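Local coordinates for DUF6844 domain-containing protein (Francisella tularensis subsp. tularensis, PDB 4QVR) that is of unknown function but belongs to the DUF6844 family and probably carries an N-terminal signal peptide, consistent with export from the cytoplasm, at residues Met66-Asp69 / Val70-Asn74; Glu103-Ile106 / Asp107-Leu111; Ser373-Glu376 / Ala377-Ser381. All blocks are in the same frame, centred on the assembly; numbering follows the deposited sequence. Where two conformers were deposited one is given.

How the contacts relate
All three contacts are local, each within or at an end of one helix. Contact 1 is the more buried, with three of nine residues buried and two exposed; contacts 2 and 3 have two buried against five and four exposed. Contacts 1 and 2 lie on successive helices, 67-78 and 94-108, nearest atoms about 6 Å apart; both face strand 251-261. Contact 3 lies on helix 374-385 among other helices, its centre about 33 Å from that of contact 2. Chemistry follows position along the helix: contact 1 is an irregular first turn, contact 2 a C-terminal Schellman motif with an asparagine bond, and contact 3 a serine-capped start followed by hydroxyls bonded back to carbonyls.

Contact 1: Met66-Asp69 / Val70-Asn74; sequences MGAD and VANLN
Leu73 N donates to Asp69 O at 2.6 Å, nearly straight at 169°, a four-residue helical bond, short as modelled, whereas Val70 N reaches only three residues back, to Gly67 O at 3.2 Å and well above that carbonyl's plane. This change of spacing marks a first turn that has not yet settled into regular alpha geometry. Asn72 lies back over that turn. Its CG stands opposite its own carbonyl carbon (chi1 -59°), which carries OD1 to within 3.2 Å of Asp69 CA. As modelled, OD1 also lies near Ala68 O, but both are acceptors and no bond joins them. Asp69 folds its carboxylate between its own backbone N and carbonyl carbon (chi1 63°), setting OD1 3.0 Å from Val70 N at an angle too poor for a hydrogen bond. Leu73 adds an apolar touch, CG meeting Asp69 CB at 4.1 Å. On another side Met66 CB and Val70 CG2 approach to 4.3 Å. The whole is an irregular helix N-terminus, packed by Asp69, Val70 and Leu73 on Phe322 of strand 318-322 and by Leu73 on Leu252 and Ile254 of strand 251-261, outermost strands of two antiparallel sheets.

Contact 2: Glu103-Ile106 / Asp107-Leu111; sequences ENYI and DQNNL
Ile106 and Leu111 meet across a Schellman motif that ends helix 94-108. Asn110 has left-handed backbone angles (phi 51°), which turn the chain back so that Leu111 N bonds Ile106 O at 3.1 Å and Asn110 N bonds Asp107 O inside that loop. The same reversal gives the apolar pair usual in this motif, with Ile106 CG2 alongside Leu111 CB at 4.2 Å. Both residues face the three-stranded sheet, touching Val118 and Val270, so the helix end is closed on its buried side by hydrocarbon.

Tyr105 points its ring along the helix toward the turn, CG lying opposite its backbone N (chi1 -178°). Over one face stands Asn109 ND2, 3.4 Å above the ring plane and displaced toward the rim, with amide and ring planes 49° apart. Leu111 CD1 approaches the same ring obliquely, 4.0 Å from Tyr105 CE2. On the exposed side Gln108 runs extended beside Asn104; the two side chains point the same way, with their amide planes tilted moderately against each other, and Gln108 NE2 rests 3.7 Å from Asn104 CB. Asp107 lays its carboxylate near Glu103 O, where the carbonyl and the nearby Glu103 carboxylate might together raise its proton affinity.

Tyr105 O is gripped twice by one residue: Asn109 N comes from above the carbonyl plane at 3.3 Å, while Asn109 ND2 lies in that plane on a lone pair, at 2.8 Å.

Contact 3: Ser373-Glu376 / Ala377-Ser381; sequences STQE and ALTMS
Ser373 and Ala377 open a local, N-terminal helix contact: the first turns of helix 374-385, in which hydroxyl groups supplement the backbone bonds. Ala377 N donates to Ser373 O at 3.1 Å, and the four-residue pattern continues through Leu378, Thr379 and Met380. Ser373 is the N-cap. Its OG accepts from Glu376 N at 3.1 Å with an N-H...O angle of 155°, occupying an amide hydrogen that has no preceding helical carbonyl to use.

Two residues on, Gln375 O takes two hydrogens from Thr379. The amide arrives close to the carbonyl plane at 3.0 Å, whereas OG1, also 3.0 Å away, stands above it. Thr379 reaches back this way because OG1 lies opposite its own carbonyl carbon (chi1 -50°). In the conformer given, the Gln375 chain bends at chi2 (-61°) and returns across the Thr379 hydroxyl, Gln375 OE1 lying 2.9 Å from Thr379 OG1 and Gln375 NE2 passing Leu378 CD2 at 3.8 Å. Gln375 was deposited in two conformers, so these amide contacts hold for one of them and are less certain.

Ser381 repeats the threonine's device in a buried setting: Ser381 OG donates to Ala377 O at 2.9 Å, while Ser381 N reaches the same oxygen from the opposite face of the carbonyl plane. The polar hydroxyl is thereby satisfied within its own helix.

Ser373, Thr374, Gln375 and Thr379 stay exposed. Glu376 forms a salt bridge with Lys416, just beyond helix 402-415; Met380 meets Thr408 and Tyr412 of that helix, while Leu378 and Ser381 pack on helix 224-246.

Contact 1: Met66-Asp69 / Val70-Asn74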
loop_
_atom_site.group_PDB
_atom_site.type_symbol
_atom_site.label_atom_id
_atom_site.label_comp_id
_atom_site.label_asym_id
_atom_site.label_seq_id
_atom_site.Cartn_x
_atom_site.Cartn_y
_atom_site.Cartn_z
HETATM N N MSE A 66 -7.473 20.262 6.273
HETATM C CA MSE A 66 -6.870 18.950 6.554
HETATM C C MSE A 66 -6.799 18.770 8.058
HETATM O O MSE A 66 -6.639 17.661 8.555
HETATM C CB MSE A 66 -5.507 18.813 5.859
HETATM C CG MSE A 66 -5.385 17.500 5.060
HETATM SE SE MSE A 66 -5.258 17.782 3.096
HETATM C CE MSE A 66 -6.850 18.907 2.783
ATOM N N GLY A 67 -6.949 19.880 8.778
ATOM C CA GLY A 67 -6.929 19.933 10.240
ATOM C C GLY A 67 -6.757 18.655 11.034
ATOM O O GLY A 67 -5.671 18.370 11.537
ATOM N N ALA A 68 -7.841 17.895 11.147
ATOM C CA ALA A 68 -7.875 16.659 11.942
ATOM C C ALA A 68 -6.685 15.743 11.742
ATOM O O ALA A 68 -5.935 15.454 12.677
ATOM C CB ALA A 68 -9.157 15.882 11.647
ATOM N N ASP A 69 -6.509 15.298 10.510
ATOM C CA ASP A 69 -5.474 14.331 10.221
ATOM C C ASP A 69 -4.022 14.820 10.345
ATOM O O ASP A 69 -3.128 13.984 10.474
ATOM C CB ASP A 69 -5.749 13.625 8.872
ATOM C CG ASP A 69 -5.718 14.574 7.680
ATOM O OD1 ASP A 69 -4.828 15.452 7.620
ATOM O OD2 ASP A 69 -6.571 14.403 6.776
ATOM N N VAL A 70 -3.777 16.138 10.348
ATOM C CA VAL A 70 -2.392 16.643 10.474
ATOM C C VAL A 70 -1.706 16.014 11.701
ATOM O O VAL A 70 -0.534 15.641 11.635
ATOM C CB VAL A 70 -2.302 18.204 10.511
ATOM C CG1 VAL A 70 -0.881 18.667 10.822
ATOM C CG2 VAL A 70 -2.761 18.812 9.187
ATOM N N ALA A 71 -2.445 15.892 12.805
ATOM C CA ALA A 71 -1.937 15.268 14.034
ATOM C C ALA A 71 -2.076 13.745 13.967
ATOM O O ALA A 71 -1.372 13.034 14.673
ATOM C CB ALA A 71 -2.675 15.800 15.254
ATOM N N ASN A 72 -3.005 13.248 13.148
ATOM C CA ASN A 72 -3.192 11.800 12.990
ATOM C C ASN A 72 -2.060 11.225 12.158
ATOM O O ASN A 72 -1.402 10.261 12.563
ATOM C CB ASN A 72 -4.518 11.469 12.297
ATOM C CG ASN A 72 -5.727 11.985 13.054
ATOM O OD1 ASN A 72 -6.730 12.385 12.449
ATOM N ND2 ASN A 72 -5.637 11.996 14.376
ATOM N N LEU A 73 -1.836 11.818 10.986
ATOM C CA LEU A 73 -0.778 11.353 10.099
ATOM C C LEU A 73 0.606 11.629 10.685
ATOM O O LEU A 73 1.481 10.769 10.590
ATOM C CB LEU A 73 -0.938 11.929 8.686
ATOM C CG LEU A 73 -2.265 11.551 8.017
ATOM C CD1 LEU A 73 -2.310 12.030 6.584
ATOM C CD2 LEU A 73 -2.500 10.051 8.066
ATOM N N ASN A 74 0.812 12.796 11.308
ATOM C CA ASN A 74 2.122 13.089 11.913
ATOM C C ASN A 74 2.397 12.226 13.147
ATOM O O ASN A 74 3.519 11.754 13.345
ATOM C CB ASN A 74 2.306 14.588 12.238
ATOM C CG ASN A 74 2.664 15.435 11.007
ATOM O OD1 ASN A 74 2.674 14.957 9.869
ATOM N ND2 ASN A 74 2.987 16.699 11.246
#

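Contact 2: Glu103-Ile106 / Asp107-Leu111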
loop_
_atom_site.group_PDB
_atom_site.type_symbol
_atom_site.label_atom_id
_atom_site.label_comp_id
_atom_site.label_asym_id
_atom_site.label_seq_id
_atom_site.Cartn_x
_atom_site.Cartn_y
_atom_site.Cartn_z
ATOM N N GLU A 103 -5.306 -5.106 15.000
ATOM C CA GLU A 103 -6.652 -4.837 15.558
ATOM C C GLU A 103 -6.562 -3.881 16.772
ATOM O O GLU A 103 -7.325 -2.949 16.890
ATOM C CB GLU A 103 -7.335 -6.125 16.036
ATOM C CG GLU A 103 -7.655 -7.181 14.983
ATOM C CD GLU A 103 -8.855 -6.868 14.105
ATOM O OE1 GLU A 103 -9.177 -5.670 13.914
ATOM O OE2 GLU A 103 -9.464 -7.845 13.585
ATOM N N ASN A 104 -5.642 -4.160 17.679
ATOM C CA ASN A 104 -5.382 -3.301 18.807
ATOM C C ASN A 104 -4.978 -1.898 18.413
ATOM O O ASN A 104 -5.404 -0.905 19.028
ATOM C CB ASN A 104 -4.304 -3.905 19.661
ATOM C CG ASN A 104 -4.820 -5.040 20.519
ATOM O OD1 ASN A 104 -6.036 -5.191 20.722
ATOM N ND2 ASN A 104 -3.900 -5.820 21.073
ATOM N N TYR A 105 -4.126 -1.793 17.411
ATOM C CA TYR A 105 -3.716 -0.472 16.938
ATOM C C TYR A 105 -4.928 0.309 16.376
ATOM O O TYR A 105 -5.108 1.502 16.630
ATOM C CB TYR A 105 -2.603 -0.614 15.888
ATOM C CG TYR A 105 -2.083 0.700 15.394
ATOM C CD1 TYR A 105 -1.143 1.428 16.121
ATOM C CD2 TYR A 105 -2.548 1.245 14.185
ATOM C CE1 TYR A 105 -0.681 2.667 15.654
ATOM C CE2 TYR A 105 -2.099 2.470 13.734
ATOM C CZ TYR A 105 -1.182 3.178 14.459
ATOM O OH TYR A 105 -0.748 4.393 13.944
ATOM N N ILE A 106 -5.751 -0.371 15.596
ATOM C CA ILE A 106 -6.901 0.268 15.013
ATOM C C ILE A 106 -7.884 0.746 16.094
ATOM O O ILE A 106 -8.432 1.851 16.005
ATOM C CB ILE A 106 -7.595 -0.673 14.024
ATOM C CG1 ILE A 106 -6.712 -0.865 12.784
ATOM C CG2 ILE A 106 -8.950 -0.106 13.657
ATOM C CD1 ILE A 106 -7.144 -1.991 11.835
ATOM N N ASP A 107 -8.067 -0.083 17.123
ATOM C CA ASP A 107 -9.015 0.208 18.212
ATOM C C ASP A 107 -8.538 1.279 19.181
ATOM O O ASP A 107 -9.270 2.220 19.500
ATOM C CB ASP A 107 -9.341 -1.071 19.006
ATOM C CG ASP A 107 -10.025 -2.142 18.157
ATOM O OD1 ASP A 107 -10.378 -1.858 16.990
ATOM O OD2 ASP A 107 -10.212 -3.280 18.657
ATOM N N GLN A 108 -7.317 1.150 19.654
ATOM C CA GLN A 108 -6.789 2.106 20.597
ATOM C C GLN A 108 -6.615 3.498 20.019
ATOM O O GLN A 108 -6.520 4.466 20.772
ATOM C CB GLN A 108 -5.514 1.566 21.190
ATOM C CG GLN A 108 -5.815 0.335 22.037
ATOM C CD GLN A 108 -4.593 -0.477 22.350
ATOM O OE1 GLN A 108 -3.472 0.035 22.343
ATOM N NE2 GLN A 108 -4.797 -1.761 22.615
ATOM N N ASN A 109 -6.541 3.592 18.694
ATOM C CA ASN A 109 -6.464 4.879 18.022
ATOM C C ASN A 109 -7.791 5.317 17.409
ATOM O O ASN A 109 -7.849 6.332 16.745
ATOM C CB ASN A 109 -5.359 4.842 16.970
ATOM C CG ASN A 109 -4.008 4.725 17.600
ATOM O OD1 ASN A 109 -3.463 5.705 18.115
ATOM N ND2 ASN A 109 -3.464 3.525 17.601
ATOM N N ASN A 110 -8.857 4.550 17.624
ATOM C CA ASN A 110 -10.187 4.930 17.139
ATOM C C ASN A 110 -10.194 5.301 15.675
ATOM O O ASN A 110 -10.915 6.216 15.245
ATOM C CB ASN A 110 -10.675 6.109 17.968
ATOM C CG ASN A 110 -10.560 5.833 19.431
ATOM O OD1 ASN A 110 -11.383 5.117 19.989
ATOM N ND2 ASN A 110 -9.506 6.372 20.065
ATOM N N LEU A 111 -9.414 4.551 14.892
ATOM C CA LEU A 111 -9.262 4.855 13.505
ATOM C C LEU A 111 -10.528 4.749 12.711
ATOM O O LEU A 111 -10.672 5.458 11.726
ATOM C CB LEU A 111 -8.174 3.990 12.839
ATOM C CG LEU A 111 -6.774 4.185 13.392
ATOM C CD1 LEU A 111 -5.814 3.321 12.606
ATOM C CD2 LEU A 111 -6.340 5.633 13.348
#

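Contact 3: Ser373-Glu376 / Ala377-Ser381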
loop_
_atom_site.group_PDB
_atom_site.type_symbol
_atom_site.label_atom_id
_atom_site.label_comp_id
_atom_site.label_asym_id
_atom_site.label_seq_id
_atom_site.Cartn_x
_atom_site.Cartn_y
_atom_site.Cartn_z
ATOM N N SER A 373 -4.188 7.195 -14.188
ATOM C CA SER A 373 -5.172 8.000 -14.896
ATOM C C SER A 373 -6.517 7.296 -14.878
ATOM O O SER A 373 -6.605 6.104 -14.558
ATOM C CB SER A 373 -4.750 8.228 -16.348
ATOM O OG SER A 373 -4.661 6.994 -17.038
ATOM N N THR A 374 -7.559 8.041 -15.229
ATOM C CA THR A 374 -8.913 7.505 -15.293
ATOM C C THR A 374 -9.025 6.437 -16.385
ATOM O O THR A 374 -9.764 5.456 -16.237
ATOM C CB THR A 374 -9.910 8.627 -15.566
ATOM O OG1 THR A 374 -9.423 9.410 -16.655
ATOM C CG2 THR A 374 -10.039 9.519 -14.344
ATOM N N GLN A 375 -8.279 6.617 -17.470
ATOM C CA GLN A 375 -8.314 5.664 -18.560
ATOM C C GLN A 375 -7.595 4.376 -18.139
ATOM O O GLN A 375 -8.040 3.281 -18.466
ATOM C CB GLN A 375 -7.688 6.260 -19.830
ATOM C CG GLN A 375 -8.270 5.688 -21.122
ATOM C CD GLN A 375 -8.071 4.190 -21.262
ATOM O OE1 GLN A 375 -6.941 3.696 -21.218
ATOM N NE2 GLN A 375 -9.169 3.458 -21.456
ATOM N N GLU A 376 -6.488 4.500 -17.411
ATOM C CA GLU A 376 -5.748 3.308 -16.937
ATOM C C GLU A 376 -6.583 2.492 -15.959
ATOM O O GLU A 376 -6.476 1.273 -15.917
ATOM C CB GLU A 376 -4.394 3.679 -16.323
ATOM C CG GLU A 376 -3.343 4.054 -17.366
ATOM C CD GLU A 376 -1.966 4.354 -16.778
ATOM O OE1 GLU A 376 -1.884 4.922 -15.666
ATOM O OE2 GLU A 376 -0.956 4.038 -17.452
ATOM N N ALA A 377 -7.410 3.180 -15.174
ATOM C CA ALA A 377 -8.317 2.533 -14.251
ATOM C C ALA A 377 -9.384 1.747 -15.029
ATOM O O ALA A 377 -9.750 0.633 -14.637
ATOM C CB ALA A 377 -8.970 3.561 -13.340
ATOM N N LEU A 378 -9.873 2.328 -16.130
ATOM C CA LEU A 378 -10.895 1.677 -16.976
ATOM C C LEU A 378 -10.372 0.406 -17.657
ATOM O O LEU A 378 -11.024 -0.635 -17.638
ATOM C CB LEU A 378 -11.426 2.661 -18.016
ATOM C CG LEU A 378 -12.323 2.106 -19.127
ATOM C CD1 LEU A 378 -13.575 1.463 -18.557
ATOM C CD2 LEU A 378 -12.674 3.211 -20.116
ATOM N N THR A 379 -9.175 0.487 -18.219
ATOM C CA THR A 379 -8.567 -0.644 -18.893
ATOM C C THR A 379 -8.394 -1.815 -17.942
ATOM O O THR A 379 -8.634 -2.958 -18.310
ATOM C CB THR A 379 -7.215 -0.237 -19.491
ATOM O OG1 THR A 379 -7.394 0.964 -20.249
ATOM C CG2 THR A 379 -6.655 -1.340 -20.394
HETATM N N MSE A 380 -8.001 -1.531 -16.705
HETATM C CA MSE A 380 -7.819 -2.584 -15.715
HETATM C C MSE A 380 -9.133 -3.179 -15.298
HETATM O O MSE A 380 -9.214 -4.379 -15.036
HETATM C CB MSE A 380 -7.176 -2.044 -14.448
HETATM C CG MSE A 380 -5.679 -1.862 -14.612
HETATM SE SE MSE A 380 -4.994 -1.692 -12.789
HETATM C CE MSE A 380 -4.938 -3.626 -12.478
ATOM N N SER A 381 -10.162 -2.345 -15.178
ATOM C CA SER A 381 -11.485 -2.836 -14.805
ATOM C C SER A 381 -12.080 -3.696 -15.932
ATOM O O SER A 381 -12.763 -4.685 -15.674
ATOM C CB SER A 381 -12.424 -1.673 -14.499
ATOM O OG SER A 381 -11.918 -0.883 -13.457
#